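Local atomic coordinates of methoxy mycolic acid synthase 2 (Mycobacterium tuberculosis, PDB entry 1TPY), a protein that converts a double bond of mycolic acids into a cis cyclopropane ring, using S-adenosyl-L-methionine as the methylene donor. Residues D131-I136 against K156-D161; M66-I71 against Y86-V91. One frame throughout, in Å; residues are numbered along the deposited sequence.

Contact 1: D131-I136 against K156-D161; sequences DRIVSI and KILPPD. With SAH (S-adenosyl-L-homocysteine), chain C.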
loop_
_atom_site.group_PDB
_atom_site.type_symbol
_atom_site.label_atom_id
_atom_site.label_comp_id
_atom_site.label_asym_id
_atom_site.label_seq_id
_atom_site.Cartn_x
_atom_site.Cartn_y
_atom_site.Cartn_z
ATOM N N ASP A 131 13.638 -6.080 -12.732
ATOM C CA ASP A 131 13.228 -7.465 -12.940
ATOM C C ASP A 131 11.843 -7.813 -12.435
ATOM O O ASP A 131 11.125 -8.588 -13.062
ATOM C CB ASP A 131 14.264 -8.382 -12.315
ATOM C CG ASP A 131 15.623 -8.207 -12.950
ATOM O OD1 ASP A 131 16.608 -7.987 -12.217
ATOM O OD2 ASP A 131 15.690 -8.282 -14.196
ATOM N N ARG A 132 11.462 -7.244 -11.303
ATOM C CA ARG A 132 10.148 -7.508 -10.745
ATOM C C ARG A 132 9.650 -6.242 -10.065
ATOM O O ARG A 132 10.441 -5.362 -9.723
ATOM C CB ARG A 132 10.233 -8.661 -9.748
ATOM C CG ARG A 132 10.601 -10.008 -10.377
ATOM C CD ARG A 132 9.467 -10.553 -11.246
ATOM N NE ARG A 132 9.753 -11.893 -11.760
ATOM C CZ ARG A 132 10.571 -12.156 -12.777
ATOM N NH1 ARG A 132 11.194 -11.170 -13.414
ATOM N NH2 ARG A 132 10.779 -13.413 -13.147
ATOM N N ILE A 133 8.337 -6.139 -9.896
ATOM C CA ILE A 133 7.755 -4.974 -9.257
ATOM C C ILE A 133 6.734 -5.369 -8.206
ATOM O O ILE A 133 5.885 -6.234 -8.440
ATOM C CB ILE A 133 7.029 -4.052 -10.269
ATOM C CG1 ILE A 133 7.996 -3.559 -11.345
ATOM C CG2 ILE A 133 6.431 -2.855 -9.539
ATOM C CD1 ILE A 133 7.292 -2.917 -12.527
ATOM N N VAL A 134 6.840 -4.748 -7.038
ATOM C CA VAL A 134 5.880 -4.974 -5.977
ATOM C C VAL A 134 5.326 -3.598 -5.616
ATOM O O VAL A 134 6.062 -2.609 -5.563
ATOM C CB VAL A 134 6.519 -5.619 -4.722
ATOM C CG1 VAL A 134 7.584 -4.716 -4.142
ATOM C CG2 VAL A 134 5.440 -5.899 -3.691
ATOM N N SER A 135 4.023 -3.525 -5.418
ATOM C CA SER A 135 3.393 -2.270 -5.045
ATOM C C SER A 135 2.238 -2.630 -4.137
ATOM O O SER A 135 1.272 -3.267 -4.558
ATOM C CB SER A 135 2.880 -1.517 -6.274
ATOM O OG SER A 135 2.398 -0.244 -5.887
ATOM N N ILE A 136 2.351 -2.213 -2.886
ATOM C CA ILE A 136 1.349 -2.514 -1.887
ATOM C C ILE A 136 0.761 -1.251 -1.287
ATOM O O ILE A 136 1.471 -0.467 -0.660
ATOM C CB ILE A 136 1.982 -3.362 -0.763
ATOM C CG1 ILE A 136 2.584 -4.633 -1.366
ATOM C CG2 ILE A 136 0.947 -3.684 0.305
ATOM C CD1 ILE A 136 3.506 -5.374 -0.429
ATOM N N LYS A 156 6.542 -1.547 -19.474
ATOM C CA LYS A 156 7.710 -1.062 -20.188
ATOM C C LYS A 156 9.022 -1.414 -19.486
ATOM O O LYS A 156 9.961 -1.890 -20.126
ATOM C CB LYS A 156 7.622 0.460 -20.358
ATOM C CG LYS A 156 8.716 1.070 -21.228
ATOM C CD LYS A 156 8.609 0.558 -22.662
ATOM C CE LYS A 156 9.517 1.323 -23.617
ATOM N NZ LYS A 156 9.327 0.888 -25.039
ATOM N N ILE A 157 9.087 -1.198 -18.172
ATOM C CA ILE A 157 10.327 -1.461 -17.447
ATOM C C ILE A 157 10.602 -2.906 -17.042
ATOM O O ILE A 157 11.725 -3.234 -16.660
ATOM C CB ILE A 157 10.451 -0.557 -16.191
ATOM C CG1 ILE A 157 9.421 -0.952 -15.132
ATOM C CG2 ILE A 157 10.249 0.901 -16.587
ATOM C CD1 ILE A 157 9.507 -0.111 -13.865
ATOM N N LEU A 158 9.596 -3.769 -17.133
ATOM C CA LEU A 158 9.775 -5.176 -16.775
ATOM C C LEU A 158 10.344 -6.000 -17.920
ATOM O O LEU A 158 10.140 -5.679 -19.087
ATOM C CB LEU A 158 8.442 -5.802 -16.364
ATOM C CG LEU A 158 7.902 -5.521 -14.965
ATOM C CD1 LEU A 158 6.513 -6.130 -14.832
ATOM C CD2 LEU A 158 8.845 -6.102 -13.931
ATOM N N PRO A 159 11.075 -7.077 -17.600
ATOM C CA PRO A 159 11.635 -7.908 -18.667
ATOM C C PRO A 159 10.472 -8.627 -19.360
ATOM O O PRO A 159 9.339 -8.579 -18.881
ATOM C CB PRO A 159 12.567 -8.853 -17.912
ATOM C CG PRO A 159 11.881 -9.006 -16.584
ATOM C CD PRO A 159 11.456 -7.592 -16.272
ATOM N N PRO A 160 10.734 -9.298 -20.492
ATOM C CA PRO A 160 9.669 -10.004 -21.215
ATOM C C PRO A 160 8.850 -11.014 -20.407
ATOM O O PRO A 160 7.686 -11.264 -20.717
ATOM C CB PRO A 160 10.416 -10.646 -22.388
ATOM C CG PRO A 160 11.809 -10.808 -21.867
ATOM C CD PRO A 160 12.037 -9.513 -21.142
ATOM N N ASP A 161 9.454 -11.585 -19.372
ATOM C CA ASP A 161 8.770 -12.562 -18.526
ATOM C C ASP A 161 8.631 -11.986 -17.122
ATOM O O ASP A 161 8.585 -12.723 -16.139
ATOM C CB ASP A 161 9.596 -13.836 -18.449
ATOM C CG ASP A 161 10.896 -13.620 -17.722
ATOM O OD1 ASP A 161 11.522 -12.563 -17.954
ATOM O OD2 ASP A 161 11.291 -14.496 -16.923
HETATM N N SAH C . 4.008 -0.078 0.391
HETATM C CA SAH C . 4.142 0.377 1.776
HETATM C CB SAH C . 3.554 1.797 1.974
HETATM C CG SAH C . 2.091 2.028 1.593
HETATM S SD SAH C . 1.535 3.728 1.893
HETATM C C SAH C . 3.466 -0.600 2.738
HETATM O O SAH C . 2.771 -1.513 2.256
HETATM O OXT SAH C . 3.623 -0.436 3.962
HETATM C "C5'" SAH C . 1.354 4.375 0.210
HETATM C "C4'" SAH C . 2.728 4.557 -0.452
HETATM O "O4'" SAH C . 2.646 4.729 -1.887
HETATM C "C3'" SAH C . 3.502 5.764 0.075
HETATM O "O3'" SAH C . 4.879 5.391 0.263
HETATM C "C2'" SAH C . 3.342 6.786 -1.012
HETATM O "O2'" SAH C . 4.385 7.776 -0.967
HETATM C "C1'" SAH C . 3.373 5.919 -2.228
HETATM N N9 SAH C . 2.811 6.559 -3.489
HETATM C C8 SAH C . 1.614 7.148 -3.744
HETATM N N7 SAH C . 1.433 7.599 -4.944
HETATM C C5 SAH C . 2.644 7.277 -5.564
HETATM C C6 SAH C . 3.156 7.469 -6.877
HETATM N N6 SAH C . 2.459 8.067 -7.839
HETATM N N1 SAH C . 4.424 7.013 -7.149
HETATM C C2 SAH C . 5.141 6.404 -6.176
HETATM N N3 SAH C . 4.769 6.169 -4.908
HETATM C C4 SAH C . 3.491 6.638 -4.672
HETATM O O HOH W 1 12.792 -15.114 -14.534
#
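Ile133 points its CD1 methyl at the loop that follows helix 147-157 and meets Leu158 there, CD1 lying 3.6 Å from Leu158 CG. The two chains run obliquely to each other, and Ile157 adds its own CD1 at 3.8 Å from Ile133 CD1, so one methyl sits against both residues at the helix end. Ile133 holds CG1 beside its backbone N (chi1 -59°), which sends the branch toward Leu158. The CD2 methyl of Leu158 reaches the strand backbone, 3.7 Å from Arg132 CA. Pro159 brings CD to 3.4 Å from Asp131 O, just before the strand, with CG also near that oxygen.

Arg132 starts out pointing away, but a bend at chi2 (-70°) folds its guanidinium back to the loop; the arginine side chain crosses those of Pro159 and Asp161 at about a right angle. NH1 donates to Asp131 O at 2.6 Å, with that oxygen in the guanidinium plane, while NE is held by Leu60 O; together they fix the rotation of the group. The carbonyl O of Asp161 lies over one guanidinium face, toward its rim. The Asp161 carboxylate stands nearly perpendicular to the guanidinium, and its salt bridge is long, NH2 to OD2 4.0 Å; a water joins the same two atoms.

At the far end of the strand, Ile136 O accepts a hydrogen bond from the amino N of S-adenosyl-L-homocysteine at 2.8 Å. Strand 132-136 runs between strands 67-71 and 163-171, and residues 158-161 lead from the end of helix 147-157 toward strand 163-171.

Contact 2: M66-I71 against Y86-V91; sequences MTLLDI and YDVNVV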
loop_
_atom_site.group_PDB
_atom_site.type_symbol
_atom_site.label_atom_id
_atom_site.label_comp_id
_atom_site.label_asym_id
_atom_site.label_seq_id
_atom_site.Cartn_x
_atom_site.Cartn_y
_atom_site.Cartn_z
ATOM N N MET A 66 18.461 -10.356 -8.811
ATOM C CA MET A 66 17.473 -9.571 -9.537
ATOM C C MET A 66 17.346 -8.210 -8.880
ATOM O O MET A 66 17.799 -8.002 -7.748
ATOM C CB MET A 66 16.094 -10.229 -9.518
ATOM C CG MET A 66 15.970 -11.553 -10.244
ATOM S SD MET A 66 14.229 -12.027 -10.369
ATOM C CE MET A 66 14.171 -12.707 -12.011
ATOM N N THR A 67 16.736 -7.282 -9.603
ATOM C CA THR A 67 16.480 -5.956 -9.085
ATOM C C THR A 67 14.971 -5.846 -8.892
ATOM O O THR A 67 14.209 -5.958 -9.847
ATOM C CB THR A 67 16.939 -4.851 -10.061
ATOM O OG1 THR A 67 18.371 -4.818 -10.110
ATOM C CG2 THR A 67 16.414 -3.491 -9.614
ATOM N N LEU A 68 14.550 -5.637 -7.650
ATOM C CA LEU A 68 13.135 -5.499 -7.327
ATOM C C LEU A 68 12.768 -4.038 -7.104
ATOM O O LEU A 68 13.403 -3.347 -6.309
ATOM C CB LEU A 68 12.788 -6.289 -6.058
ATOM C CG LEU A 68 11.388 -6.007 -5.489
ATOM C CD1 LEU A 68 10.325 -6.434 -6.493
ATOM C CD2 LEU A 68 11.211 -6.746 -4.170
ATOM N N LEU A 69 11.739 -3.580 -7.802
ATOM C CA LEU A 69 11.272 -2.210 -7.661
ATOM C C LEU A 69 10.027 -2.209 -6.776
ATOM O O LEU A 69 9.085 -2.960 -7.021
ATOM C CB LEU A 69 10.913 -1.616 -9.034
ATOM C CG LEU A 69 10.300 -0.207 -9.011
ATOM C CD1 LEU A 69 11.330 0.780 -8.481
ATOM C CD2 LEU A 69 9.843 0.207 -10.399
ATOM N N ASP A 70 10.034 -1.384 -5.738
ATOM C CA ASP A 70 8.879 -1.274 -4.854
ATOM C C ASP A 70 8.291 0.115 -5.085
ATOM O O ASP A 70 8.833 1.107 -4.601
ATOM C CB ASP A 70 9.293 -1.431 -3.378
ATOM C CG ASP A 70 8.102 -1.325 -2.420
ATOM O OD1 ASP A 70 7.016 -0.909 -2.868
ATOM O OD2 ASP A 70 8.241 -1.647 -1.218
ATOM N N ILE A 71 7.195 0.186 -5.839
ATOM C CA ILE A 71 6.546 1.462 -6.123
ATOM C C ILE A 71 5.633 1.829 -4.955
ATOM O O ILE A 71 4.577 1.221 -4.761
ATOM C CB ILE A 71 5.735 1.380 -7.431
ATOM C CG1 ILE A 71 6.669 0.959 -8.575
ATOM C CG2 ILE A 71 5.069 2.735 -7.736
ATOM C CD1 ILE A 71 5.978 0.798 -9.917
ATOM N N TYR A 86 15.100 -12.939 -0.223
ATOM C CA TYR A 86 15.293 -13.330 -1.620
ATOM C C TYR A 86 16.623 -12.896 -2.220
ATOM O O TYR A 86 16.935 -13.216 -3.374
ATOM C CB TYR A 86 14.131 -12.819 -2.482
ATOM C CG TYR A 86 12.791 -13.335 -2.005
ATOM C CD1 TYR A 86 12.085 -12.667 -1.008
ATOM C CD2 TYR A 86 12.261 -14.531 -2.504
ATOM C CE1 TYR A 86 10.886 -13.170 -0.513
ATOM C CE2 TYR A 86 11.061 -15.043 -2.015
ATOM C CZ TYR A 86 10.378 -14.356 -1.019
ATOM O OH TYR A 86 9.183 -14.842 -0.535
ATOM N N ASP A 87 17.404 -12.170 -1.431
ATOM C CA ASP A 87 18.717 -11.719 -1.868
ATOM C C ASP A 87 18.689 -10.999 -3.220
ATOM O O ASP A 87 19.485 -11.296 -4.115
ATOM C CB ASP A 87 19.672 -12.919 -1.923
ATOM C CG ASP A 87 21.116 -12.507 -2.100
ATOM O OD1 ASP A 87 21.531 -11.521 -1.454
ATOM O OD2 ASP A 87 21.836 -13.174 -2.872
ATOM N N VAL A 88 17.756 -10.061 -3.362
ATOM C CA VAL A 88 17.639 -9.271 -4.578
ATOM C C VAL A 88 18.062 -7.834 -4.254
ATOM O O VAL A 88 18.071 -7.430 -3.088
ATOM C CB VAL A 88 16.177 -9.247 -5.117
ATOM C CG1 VAL A 88 15.723 -10.653 -5.473
ATOM C CG2 VAL A 88 15.239 -8.626 -4.088
ATOM N N ASN A 89 18.445 -7.078 -5.278
ATOM C CA ASN A 89 18.814 -5.679 -5.079
ATOM C C ASN A 89 17.469 -4.972 -5.051
ATOM O O ASN A 89 16.499 -5.481 -5.623
ATOM C CB ASN A 89 19.642 -5.164 -6.258
ATOM C CG ASN A 89 20.914 -5.959 -6.468
ATOM O OD1 ASN A 89 21.759 -6.034 -5.587
ATOM N ND2 ASN A 89 21.053 -6.561 -7.642
ATOM N N VAL A 90 17.391 -3.811 -4.408
ATOM C CA VAL A 90 16.112 -3.110 -4.342
ATOM C C VAL A 90 16.140 -1.622 -4.688
ATOM O O VAL A 90 17.122 -0.917 -4.449
ATOM C CB VAL A 90 15.465 -3.261 -2.937
ATOM C CG1 VAL A 90 15.250 -4.735 -2.607
ATOM C CG2 VAL A 90 16.347 -2.616 -1.891
ATOM N N VAL A 91 15.033 -1.156 -5.253
ATOM C CA VAL A 91 14.873 0.242 -5.611
ATOM C C VAL A 91 13.472 0.611 -5.162
ATOM O O VAL A 91 12.504 -0.018 -5.586
ATOM C CB VAL A 91 14.950 0.467 -7.126
ATOM C CG1 VAL A 91 14.744 1.946 -7.424
ATOM C CG2 VAL A 91 16.297 -0.026 -7.670
HETATM O O HOH W 2 20.029 -6.678 -10.523
#
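Val91 and Leu69 meet at the apolar centre: CD1 of Leu69 lies 3.8 Å from CG1 of Val91, the two side chains crossing at a slant on the sheet face they share with Thr67 and Asn89. Leu69 carries CG opposite its backbone N (chi1 175°), which brings CD1 over the neighbouring strand, close to the carbonyl O of Val91 as well. On the same face the other methyl of Val91, CG2, faces Thr67 CG2 at 4.0 Å. The reverse face holds Leu68 and Val90; here Val88, just before the strand, reaches back with CG2 to Leu68 CB at 3.9 Å, while its CG1 approaches Met66 CB.

Between these layers the backbones pair in parallel. Asn89 N donates to Met66 O and Leu68 N to Asn89 O, the latter almost straight at 178°; Val91 N then binds Leu68 O and Asp70 N binds Val91 O, so Asn89 and Val91 each use both backbone groups on strand 67-71 and Met66 before it.

At the polar edge, Thr67 OG1 and Asn89 ND2 stand 4.0 Å apart. A water 3.1 Å from Asn89 ND2 accepts from it and also lies by Thr67 OG1, so close that this leg is doubtful. The amide oxygen of Asn89 turns instead to the backbone N of Asp115.

This is the first beta-alpha-beta crossover of a Rossmann-like methyltransferase, with helix 77-86 linking the strands. Backbone bonds set the register and branched aliphatic groups pack on both faces, with Ala82 and Ile83 of helix 77-86 against Leu68 and Val90. No side-chain hydrogen bond runs directly between the segments, consistent with polar groups gathering at the strand starts, where Thr67 and Asn89 are partly exposed.

In the fold
Contacts 1 and 2 belong to one sheet, in which strands 132-136 and 67-71 are neighbours, and their centres lie 10 Å apart. Contact 2 is the more buried: two parallel strands share a ladder of backbone bonds. Contact 1 has no hydrogen bond across its segments; a strand start meets a helix end and loop through aliphatic groups, with a long, water-assisted ion pair at its exposed margin. Asp131 OD1 accepts a hydrogen bond from the backbone N of Thr67, and Ser135 OG reaches Ile71 O, so the two contacts are tied at both ends of the shared strand pair. Toward the cofactor, Ile136 and Ile71 both belong to the S-adenosyl-L-homocysteine pocket.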